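Local coordinates for protein phosphoribosylaminoimidazole-succinocarboxamide synthase (Ehrlichia chaffeensis str. Arkansas, PDB 3KRE) that catalyses the ATP-dependent joining of L-aspartate to the carboxylate of 5-amino-1-(5-phosphoribosyl)imidazole-4-carboxylate, giving SAICAR in de novo purine biosynthesis, at residues R224-D227 with K232-D235; E170-L175 with L199-L204; F141-D146 with F161-N166. One frame throughout, in Å; residues are numbered along the deposited sequence.

Interaction 1: residues R224-D227 with K232-D235; sequences RLWD and KRLD. With EDO (1,2-ethanediol), chain H; EDO (1,2-ethanediol), chain D.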
loop_
_atom_site.group_PDB
_atom_site.type_symbol
_atom_site.label_atom_id
_atom_site.label_comp_id
_atom_site.label_asym_id
_atom_site.label_seq_id
_atom_site.Cartn_x
_atom_site.Cartn_y
_atom_site.Cartn_z
ATOM N N ARG A 224 -6.476 -5.081 -1.864
ATOM C CA ARG A 224 -7.289 -6.201 -2.351
ATOM C C ARG A 224 -8.079 -5.678 -3.537
ATOM O O ARG A 224 -8.712 -4.596 -3.459
ATOM C CB ARG A 224 -8.243 -6.745 -1.307
ATOM C CG ARG A 224 -7.565 -7.602 -0.277
ATOM C CD ARG A 224 -8.562 -8.336 0.605
ATOM N NE ARG A 224 -7.840 -9.265 1.425
ATOM C CZ ARG A 224 -7.332 -9.040 2.630
ATOM N NH1 ARG A 224 -7.514 -7.888 3.264
ATOM N NH2 ARG A 224 -6.595 -9.992 3.205
ATOM N N LEU A 225 -8.013 -6.440 -4.630
ATOM C CA LEU A 225 -8.489 -5.981 -5.959
ATOM C C LEU A 225 -9.241 -7.123 -6.578
ATOM O O LEU A 225 -8.657 -8.161 -6.838
ATOM C CB LEU A 225 -7.300 -5.621 -6.854
ATOM C CG LEU A 225 -6.448 -4.452 -6.390
ATOM C CD1 LEU A 225 -5.119 -4.302 -7.230
ATOM C CD2 LEU A 225 -7.209 -3.094 -6.311
ATOM N N TRP A 226 -10.540 -6.955 -6.798
ATOM C CA TRP A 226 -11.336 -8.037 -7.379
ATOM C C TRP A 226 -11.897 -7.600 -8.719
ATOM O O TRP A 226 -12.389 -6.503 -8.851
ATOM C CB TRP A 226 -12.529 -8.417 -6.497
ATOM C CG TRP A 226 -12.189 -8.955 -5.135
ATOM C CD1 TRP A 226 -10.949 -9.203 -4.633
ATOM C CD2 TRP A 226 -13.113 -9.311 -4.114
ATOM N NE1 TRP A 226 -11.034 -9.685 -3.360
ATOM C CE2 TRP A 226 -12.358 -9.754 -3.006
ATOM C CE3 TRP A 226 -14.513 -9.277 -4.010
ATOM C CZ2 TRP A 226 -12.946 -10.161 -1.811
ATOM C CZ3 TRP A 226 -15.102 -9.706 -2.818
ATOM C CH2 TRP A 226 -14.314 -10.129 -1.731
ATOM N N ASP A 227 -11.849 -8.482 -9.703
ATOM C CA ASP A 227 -12.498 -8.253 -10.958
ATOM C C ASP A 227 -14.005 -8.111 -10.696
ATOM O O ASP A 227 -14.624 -8.915 -9.981
ATOM C CB ASP A 227 -12.210 -9.418 -11.910
ATOM C CG ASP A 227 -12.898 -9.230 -13.242
ATOM O OD1 ASP A 227 -12.461 -8.324 -13.946
ATOM O OD2 ASP A 227 -13.897 -9.928 -13.511
ATOM N N LYS A 232 -13.115 -12.493 -9.260
ATOM C CA LYS A 232 -11.766 -13.054 -9.186
ATOM C C LYS A 232 -10.848 -12.095 -8.436
ATOM O O LYS A 232 -10.848 -10.916 -8.697
ATOM C CB LYS A 232 -11.205 -13.222 -10.558
ATOM C CG LYS A 232 -10.045 -14.155 -10.647
ATOM C CD LYS A 232 -10.107 -14.864 -11.994
ATOM C CE LYS A 232 -8.907 -15.704 -12.203
ATOM N NZ LYS A 232 -8.622 -15.820 -13.647
ATOM N N ARG A 233 -10.073 -12.634 -7.521
ATOM C CA ARG A 233 -9.066 -11.874 -6.771
ATOM C C ARG A 233 -7.847 -11.715 -7.636
ATOM O O ARG A 233 -7.397 -12.691 -8.252
ATOM C CB ARG A 233 -8.714 -12.625 -5.495
ATOM C CG ARG A 233 -9.923 -12.937 -4.624
ATOM C CD ARG A 233 -9.511 -13.390 -3.220
ATOM N NE ARG A 233 -10.651 -13.851 -2.425
ATOM C CZ ARG A 233 -10.965 -13.481 -1.176
ATOM N NH1 ARG A 233 -10.223 -12.629 -0.493
ATOM N NH2 ARG A 233 -12.048 -14.000 -0.602
ATOM N N LEU A 234 -7.299 -10.501 -7.696
ATOM C CA LEU A 234 -6.161 -10.201 -8.556
ATOM C C LEU A 234 -4.867 -9.977 -7.773
ATOM O O LEU A 234 -3.784 -9.941 -8.360
ATOM C CB LEU A 234 -6.456 -8.970 -9.390
ATOM C CG LEU A 234 -7.682 -9.138 -10.265
ATOM C CD1 LEU A 234 -7.959 -7.815 -10.935
ATOM C CD2 LEU A 234 -7.522 -10.298 -11.262
ATOM N N ASP A 235 -4.996 -9.903 -6.451
ATOM C CA ASP A 235 -3.944 -9.358 -5.597
ATOM C C ASP A 235 -3.192 -10.475 -4.848
ATOM O O ASP A 235 -3.360 -11.660 -5.148
ATOM C CB ASP A 235 -4.581 -8.392 -4.616
ATOM C CG ASP A 235 -5.653 -9.039 -3.780
ATOM O OD1 ASP A 235 -6.835 -9.034 -4.213
ATOM O OD2 ASP A 235 -5.324 -9.550 -2.680
HETATM C C1 EDO H . -6.245 -13.194 -12.645
HETATM O O1 EDO H . -7.396 -13.436 -13.472
HETATM C C2 EDO H . -5.424 -14.444 -12.341
HETATM O O2 EDO H . -5.259 -15.217 -13.544
HETATM C C1 EDO D . -2.896 -6.820 0.519
HETATM O O1 EDO D . -3.448 -7.278 1.731
HETATM C C2 EDO D . -3.740 -7.277 -0.664
HETATM O O2 EDO D . -3.883 -8.680 -0.657
HETATM O O HOH W 1 -8.597 -10.251 -2.382
#
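A side chain stands in for a backbone carbonyl where Asp235 meets Leu225: the N-H of Leu225 runs 2.9 Å, almost straight, to Asp235 OD1, arriving from above the carboxylate plane rather than within it. The motif is a hairpin-like return, roughly antiparallel, in which only the first arm is a regular strand: strand 223-227 turns over four residues and comes back as the irregular segment 232-235. A single beta bridge, Trp226 with Arg233, defines the pairing. Leu234 N donates to Leu225 O at 2.8 Å and Asp227 N to Lys232 O, also at 2.8 Å. At Asp235 the backbone pairing gives way to a side-chain bond; with CG between its own N and carbonyl carbon (chi1 58°), the carboxylate is directed at the strand. Its OD2 caps Asp237 N at the start of helix 237-240 and also accepts from a bound ethanediol, so one carboxylate ties the returning chain both to the strand and to the coming helix. Nearby, the Trp226 indole and the Arg233 side chain run alongside each other. CG of Arg233 lies 3.7 Å from Trp226 NE1, while CZ2 of Trp226 stands over the centre of the guanidinium, the two planes inclined at 56°. The arginine's charge is met by Asp130 and Asp237, the latter also paired with Arg224. A water in the plane of the indole finishes the arrangement: it accepts from Trp226 NE1 at 2.7 Å and donates to Asp235 OD1 at 2.8 Å.

Interaction 2: residues E170-L175 with L199-L204; sequences EKIKIL and LEFGKL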
loop_
_atom_site.group_PDB
_atom_site.type_symbol
_atom_site.label_atom_id
_atom_site.label_comp_id
_atom_site.label_asym_id
_atom_site.label_seq_id
_atom_site.Cartn_x
_atom_site.Cartn_y
_atom_site.Cartn_z
ATOM N N GLU A 170 -6.538 13.782 12.207
ATOM C CA GLU A 170 -7.710 14.123 11.403
ATOM C C GLU A 170 -7.292 14.186 9.920
ATOM O O GLU A 170 -8.025 13.724 9.043
ATOM C CB GLU A 170 -8.336 15.435 11.883
ATOM C CG GLU A 170 -9.374 16.092 10.917
ATOM C CD GLU A 170 -10.622 15.267 10.518
ATOM O OE1 GLU A 170 -10.579 14.007 10.291
ATOM O OE2 GLU A 170 -11.682 15.943 10.331
ATOM N N LYS A 171 -6.125 14.764 9.643
ATOM C CA LYS A 171 -5.652 14.881 8.248
ATOM C C LYS A 171 -5.440 13.496 7.611
ATOM O O LYS A 171 -5.836 13.258 6.478
ATOM C CB LYS A 171 -4.368 15.689 8.184
ATOM C CG LYS A 171 -3.782 15.888 6.805
ATOM C CD LYS A 171 -4.548 16.877 5.948
ATOM C CE LYS A 171 -3.698 17.342 4.735
ATOM N NZ LYS A 171 -2.682 18.430 5.031
ATOM N N ILE A 172 -4.838 12.582 8.353
ATOM C CA ILE A 172 -4.536 11.270 7.792
ATOM C C ILE A 172 -5.819 10.540 7.403
ATOM O O ILE A 172 -5.867 9.816 6.398
ATOM C CB ILE A 172 -3.617 10.450 8.738
ATOM C CG1 ILE A 172 -2.813 9.418 7.950
ATOM C CG2 ILE A 172 -4.357 9.748 9.843
ATOM C CD1 ILE A 172 -1.648 8.877 8.770
ATOM N N LYS A 173 -6.881 10.766 8.164
ATOM C CA LYS A 173 -8.159 10.135 7.837
ATOM C C LYS A 173 -8.781 10.792 6.588
ATOM O O LYS A 173 -9.314 10.097 5.698
ATOM C CB LYS A 173 -9.094 10.186 9.031
ATOM C CG LYS A 173 -8.528 9.440 10.241
ATOM C CD LYS A 173 -9.584 9.245 11.345
ATOM C CE LYS A 173 -9.744 10.435 12.169
ATOM N NZ LYS A 173 -10.906 10.225 13.125
ATOM N N ILE A 174 -8.689 12.104 6.504
ATOM C CA ILE A 174 -9.241 12.833 5.340
ATOM C C ILE A 174 -8.487 12.382 4.069
ATOM O O ILE A 174 -9.107 12.069 3.013
ATOM C CB ILE A 174 -9.114 14.347 5.516
ATOM C CG1 ILE A 174 -10.096 14.849 6.593
ATOM C CG2 ILE A 174 -9.313 15.073 4.167
ATOM C CD1 ILE A 174 -9.761 16.288 7.076
ATOM N N LEU A 175 -7.164 12.324 4.170
ATOM C CA LEU A 175 -6.322 11.923 3.032
ATOM C C LEU A 175 -6.613 10.484 2.635
ATOM O O LEU A 175 -6.685 10.178 1.439
ATOM C CB LEU A 175 -4.818 12.077 3.360
ATOM C CG LEU A 175 -4.296 13.505 3.505
ATOM C CD1 LEU A 175 -2.803 13.504 4.006
ATOM C CD2 LEU A 175 -4.442 14.319 2.172
ATOM N N LEU A 199 -2.132 1.900 3.637
ATOM C CA LEU A 199 -1.281 3.045 3.377
ATOM C C LEU A 199 -0.286 3.244 4.512
ATOM O O LEU A 199 -0.575 2.912 5.667
ATOM C CB LEU A 199 -2.115 4.329 3.294
ATOM C CG LEU A 199 -3.185 4.366 2.220
ATOM C CD1 LEU A 199 -3.937 5.722 2.306
ATOM C CD2 LEU A 199 -2.554 4.127 0.804
ATOM N N GLU A 200 0.869 3.816 4.185
ATOM C CA GLU A 200 1.818 4.310 5.162
ATOM C C GLU A 200 2.222 5.698 4.760
ATOM O O GLU A 200 2.339 5.999 3.558
ATOM C CB GLU A 200 3.088 3.431 5.199
ATOM C CG GLU A 200 2.787 2.044 5.719
ATOM C CD GLU A 200 4.016 1.157 5.722
ATOM O OE1 GLU A 200 5.141 1.672 5.933
ATOM O OE2 GLU A 200 3.827 -0.063 5.562
ATOM N N PHE A 201 2.459 6.528 5.762
ATOM C CA PHE A 201 2.844 7.905 5.527
ATOM C C PHE A 201 4.147 8.191 6.247
ATOM O O PHE A 201 4.477 7.544 7.243
ATOM C CB PHE A 201 1.782 8.838 6.076
ATOM C CG PHE A 201 0.458 8.821 5.293
ATOM C CD1 PHE A 201 0.178 9.780 4.327
ATOM C CD2 PHE A 201 -0.504 7.852 5.563
ATOM C CE1 PHE A 201 -1.055 9.741 3.633
ATOM C CE2 PHE A 201 -1.718 7.829 4.844
ATOM C CZ PHE A 201 -1.976 8.778 3.928
ATOM N N GLY A 202 4.834 9.233 5.792
ATOM C CA GLY A 202 6.031 9.708 6.465
ATOM C C GLY A 202 6.113 11.221 6.399
ATOM O O GLY A 202 5.248 11.875 5.820
ATOM N N LYS A 203 7.115 11.763 7.051
ATOM C CA LYS A 203 7.276 13.196 7.105
ATOM C C LYS A 203 8.689 13.541 6.709
ATOM O O LYS A 203 9.629 12.716 6.906
ATOM C CB LYS A 203 6.964 13.712 8.505
ATOM C CG LYS A 203 5.490 13.626 8.849
ATOM C CD LYS A 203 5.096 14.590 9.936
ATOM C CE LYS A 203 5.302 14.058 11.302
ATOM N NZ LYS A 203 4.987 15.154 12.326
ATOM N N LEU A 204 8.820 14.749 6.136
ATOM C CA LEU A 204 10.125 15.244 5.723
ATOM C C LEU A 204 11.026 15.383 6.909
ATOM O O LEU A 204 10.640 15.801 8.035
ATOM C CB LEU A 204 10.084 16.562 4.950
ATOM C CG LEU A 204 9.191 16.710 3.709
ATOM C CD1 LEU A 204 9.070 18.169 3.276
ATOM C CD2 LEU A 204 9.717 15.833 2.563
#
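Ile172 lays its CG1-CD1 branch over one face of the Phe201 ring, and this is where the contact between helix segment 170-175 and strand segment 199-204 is tight. CG1 of Ile172 stands 4.0 Å from the centroid of the Phe201 ring and 27° off its normal, a CH-pi contact. The terminal CD1 of Ile172 reaches further, to 3.6 Å from Phe201 CD2. With CG1 swung anti to the backbone N (chi1 -155°), the branch is carried off the helix to the ring, although the CB bond itself does not aim at the strand. Leu175, one helical turn later, makes the looser half. Its CB bond does point toward the strand, but CD1 comes no nearer than 4.2 Å to Phe201 CE1, and it meets the ring obliquely. Leu175 is partly exposed, whereas Ile172 and Phe201 are buried; Glu170 and Ile174 lie on the exposed side of the helix. No hydrogen bond crosses the interface, so apolar packing alone joins the two segments. Further helix residues, Ser176 and Ile179, also touch Phe201, while Val112 packs against Ile172. Helix 166-189 thus covers one face of the antiparallel sheet along strand 192-204, whose backbone at Leu199 pairs with Val112 of strand 110-115, and at Lys203 with Thr106 of strand 99-107.

Interaction 3: residues F141-D146 with F161-N166; sequences FYYKND and FQWLTN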
loop_
_atom_site.group_PDB
_atom_site.type_symbol
_atom_site.label_atom_id
_atom_site.label_comp_id
_atom_site.label_asym_id
_atom_site.label_seq_id
_atom_site.Cartn_x
_atom_site.Cartn_y
_atom_site.Cartn_z
ATOM N N PHE A 141 -6.412 1.430 12.213
ATOM C CA PHE A 141 -4.998 1.750 12.392
ATOM C C PHE A 141 -4.248 0.611 13.049
ATOM O O PHE A 141 -4.769 -0.006 13.975
ATOM C CB PHE A 141 -4.857 2.988 13.279
ATOM C CG PHE A 141 -5.433 4.222 12.680
ATOM C CD1 PHE A 141 -4.765 4.880 11.660
ATOM C CD2 PHE A 141 -6.652 4.746 13.131
ATOM C CE1 PHE A 141 -5.267 6.047 11.112
ATOM C CE2 PHE A 141 -7.180 5.911 12.552
ATOM C CZ PHE A 141 -6.486 6.563 11.550
ATOM N N TYR A 142 -3.014 0.353 12.582
ATOM C CA TYR A 142 -2.168 -0.671 13.190
ATOM C C TYR A 142 -0.795 -0.100 13.455
ATOM O O TYR A 142 -0.294 0.691 12.690
ATOM C CB TYR A 142 -2.061 -1.899 12.295
ATOM C CG TYR A 142 -3.384 -2.538 12.024
ATOM C CD1 TYR A 142 -3.791 -3.642 12.743
ATOM C CD2 TYR A 142 -4.251 -2.012 11.055
ATOM C CE1 TYR A 142 -5.000 -4.223 12.520
ATOM C CE2 TYR A 142 -5.475 -2.583 10.828
ATOM C CZ TYR A 142 -5.844 -3.711 11.561
ATOM O OH TYR A 142 -7.073 -4.295 11.348
ATOM N N TYR A 143 -0.207 -0.500 14.568
ATOM C CA TYR A 143 1.174 -0.187 14.863
ATOM C C TYR A 143 2.081 -1.138 14.047
ATOM O O TYR A 143 1.933 -2.361 14.143
ATOM C CB TYR A 143 1.392 -0.437 16.345
ATOM C CG TYR A 143 2.825 -0.245 16.819
ATOM C CD1 TYR A 143 3.558 0.858 16.416
ATOM C CD2 TYR A 143 3.408 -1.138 17.722
ATOM C CE1 TYR A 143 4.861 1.057 16.865
ATOM C CE2 TYR A 143 4.687 -0.945 18.169
ATOM C CZ TYR A 143 5.410 0.154 17.727
ATOM O OH TYR A 143 6.700 0.385 18.161
ATOM N N LYS A 144 2.996 -0.589 13.249
ATOM C CA LYS A 144 3.836 -1.431 12.387
ATOM C C LYS A 144 4.998 -1.991 13.224
ATOM O O LYS A 144 5.908 -1.258 13.625
ATOM C CB LYS A 144 4.333 -0.677 11.136
ATOM C CG LYS A 144 4.740 -1.663 9.995
ATOM C CD LYS A 144 5.140 -0.981 8.676
ATOM C CE LYS A 144 5.331 -2.032 7.559
ATOM N NZ LYS A 144 5.909 -1.467 6.287
ATOM N N ASN A 145 4.909 -3.280 13.524
ATOM C CA ASN A 145 5.882 -3.965 14.386
ATOM C C ASN A 145 5.780 -5.454 14.167
ATOM O O ASN A 145 4.759 -6.083 14.488
ATOM C CB ASN A 145 5.644 -3.612 15.861
ATOM C CG ASN A 145 6.757 -4.098 16.782
ATOM O OD1 ASN A 145 6.885 -5.287 17.038
ATOM N ND2 ASN A 145 7.537 -3.167 17.313
ATOM N N ASP A 146 6.842 -6.021 13.593
ATOM C CA ASP A 146 6.904 -7.469 13.342
ATOM C C ASP A 146 6.830 -8.292 14.629
ATOM O O ASP A 146 6.083 -9.268 14.697
ATOM C CB ASP A 146 8.209 -7.835 12.603
ATOM C CG ASP A 146 8.251 -7.304 11.168
ATOM O OD1 ASP A 146 7.211 -6.819 10.656
ATOM O OD2 ASP A 146 9.333 -7.407 10.540
ATOM N N PHE A 161 0.918 8.179 22.476
ATOM C CA PHE A 161 2.301 7.866 22.124
ATOM C C PHE A 161 2.964 8.911 21.207
ATOM O O PHE A 161 4.149 8.781 20.857
ATOM C CB PHE A 161 2.374 6.462 21.542
ATOM C CG PHE A 161 2.396 5.383 22.593
ATOM C CD1 PHE A 161 1.234 5.014 23.247
ATOM C CD2 PHE A 161 3.585 4.735 22.921
ATOM C CE1 PHE A 161 1.239 4.011 24.213
ATOM C CE2 PHE A 161 3.612 3.741 23.883
ATOM C CZ PHE A 161 2.426 3.382 24.545
ATOM N N GLN A 162 2.197 9.940 20.848
ATOM C CA GLN A 162 2.665 11.066 20.051
ATOM C C GLN A 162 3.239 10.641 18.695
ATOM O O GLN A 162 4.167 11.248 18.192
ATOM C CB GLN A 162 3.632 11.928 20.866
ATOM C CG GLN A 162 2.949 12.553 22.069
ATOM C CD GLN A 162 3.818 13.549 22.787
ATOM O OE1 GLN A 162 3.602 14.761 22.680
ATOM N NE2 GLN A 162 4.815 13.063 23.499
ATOM N N TRP A 163 2.644 9.618 18.090
ATOM C CA TRP A 163 2.995 9.237 16.733
ATOM C C TRP A 163 2.438 10.227 15.718
ATOM O O TRP A 163 3.053 10.436 14.673
ATOM C CB TRP A 163 2.517 7.850 16.408
ATOM C CG TRP A 163 3.118 6.823 17.264
ATOM C CD1 TRP A 163 4.332 6.875 17.920
ATOM C CD2 TRP A 163 2.560 5.554 17.560
ATOM N NE1 TRP A 163 4.533 5.719 18.624
ATOM C CE2 TRP A 163 3.465 4.882 18.411
ATOM C CE3 TRP A 163 1.378 4.917 17.198
ATOM C CZ2 TRP A 163 3.220 3.599 18.893
ATOM C CZ3 TRP A 163 1.125 3.639 17.683
ATOM C CH2 TRP A 163 2.047 2.989 18.517
ATOM N N LEU A 164 1.276 10.816 16.057
ATOM C CA LEU A 164 0.686 11.935 15.334
ATOM C C LEU A 164 0.060 12.904 16.342
ATOM O O LEU A 164 -0.298 12.520 17.460
ATOM C CB LEU A 164 -0.405 11.451 14.376
ATOM C CG LEU A 164 -0.005 10.500 13.259
ATOM C CD1 LEU A 164 -1.249 9.937 12.595
ATOM C CD2 LEU A 164 0.947 11.177 12.256
ATOM N N THR A 165 -0.035 14.161 15.948
ATOM C CA THR A 165 -0.838 15.135 16.660
ATOM C C THR A 165 -2.315 14.967 16.305
ATOM O O THR A 165 -2.692 14.236 15.382
ATOM C CB THR A 165 -0.449 16.577 16.288
ATOM O OG1 THR A 165 -0.825 16.820 14.920
ATOM C CG2 THR A 165 1.027 16.817 16.499
ATOM N N ASN A 166 -3.154 15.663 17.055
ATOM C CA ASN A 166 -4.592 15.666 16.791
ATOM C C ASN A 166 -4.868 16.101 15.369
ATOM O O ASN A 166 -5.626 15.445 14.663
ATOM C CB ASN A 166 -5.344 16.569 17.779
ATOM C CG ASN A 166 -6.200 15.791 18.734
ATOM O OD1 ASN A 166 -7.223 15.213 18.334
ATOM N ND2 ASN A 166 -5.797 15.751 19.996
#
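The backbones of strand end 141-143 and segment 161-166 stay well apart, Tyr143 CA and Trp163 CA being 9.8 Å distant at the closest register, and no hydrogen bond joins them. The gap is spanned by two aromatic side chains, Tyr143 and Trp163. The planes differ by only 10°, but the rings are displaced along each other until little of one lies above the other: the tyrosine ring and the six-membered indole ring have centroids 4.7 Å apart. Contact is therefore concentrated at neighbouring margins. CH2 of Trp163 lies 3.4 Å from Tyr143 CD1, and Trp163 CZ2 lies 3.6 Å from Tyr143 CE1. Although the ring planes are almost parallel, the directions in which the two side chains run are roughly perpendicular. Tyr143 reaches across because its CG is anti to the backbone N (chi1 176°), carrying the ring toward the loop although the CB bond does not point there. Trp163, by contrast, sets out directly toward the strand. CB of Phe161 stands over one face of the indole, towards its rim, and His157 of helix 155-160 meets the same tryptophan with planes at about 35°. Leu148 and Pro151 touch Tyr143 from the loop that follows its strand. The two aromatics meet at their margins at the surface, joining the end of a sheet strand to the loop between two helices: a Schellman motif at Gln162 closes helix 155-160, and Thr165 is the N-cap of helix 166-189.

All three contacts involve the large antiparallel sheet of the SAICAR synthetase fold, and they close in series along the chain: interaction 3, then interaction 2, then interaction 1. Interactions 2 and 3 are neighbours, their centres 11 Å apart. Segment 161-166 leads straight into helix 166-189, Leu164 and Phe141 pack on Ile172, and Lys144 forms a salt bridge with Glu200. Interaction 1 lies on the other side of the chain's centre, about 25 Å from interaction 2 and 29 Å from interaction 3 between centres. Its strand 223-227 nevertheless pairs with strand 192-204, which carries Phe201, so the same sheet runs from the strand packed by helix 166-189 to the strand against which segment 232-235 returns.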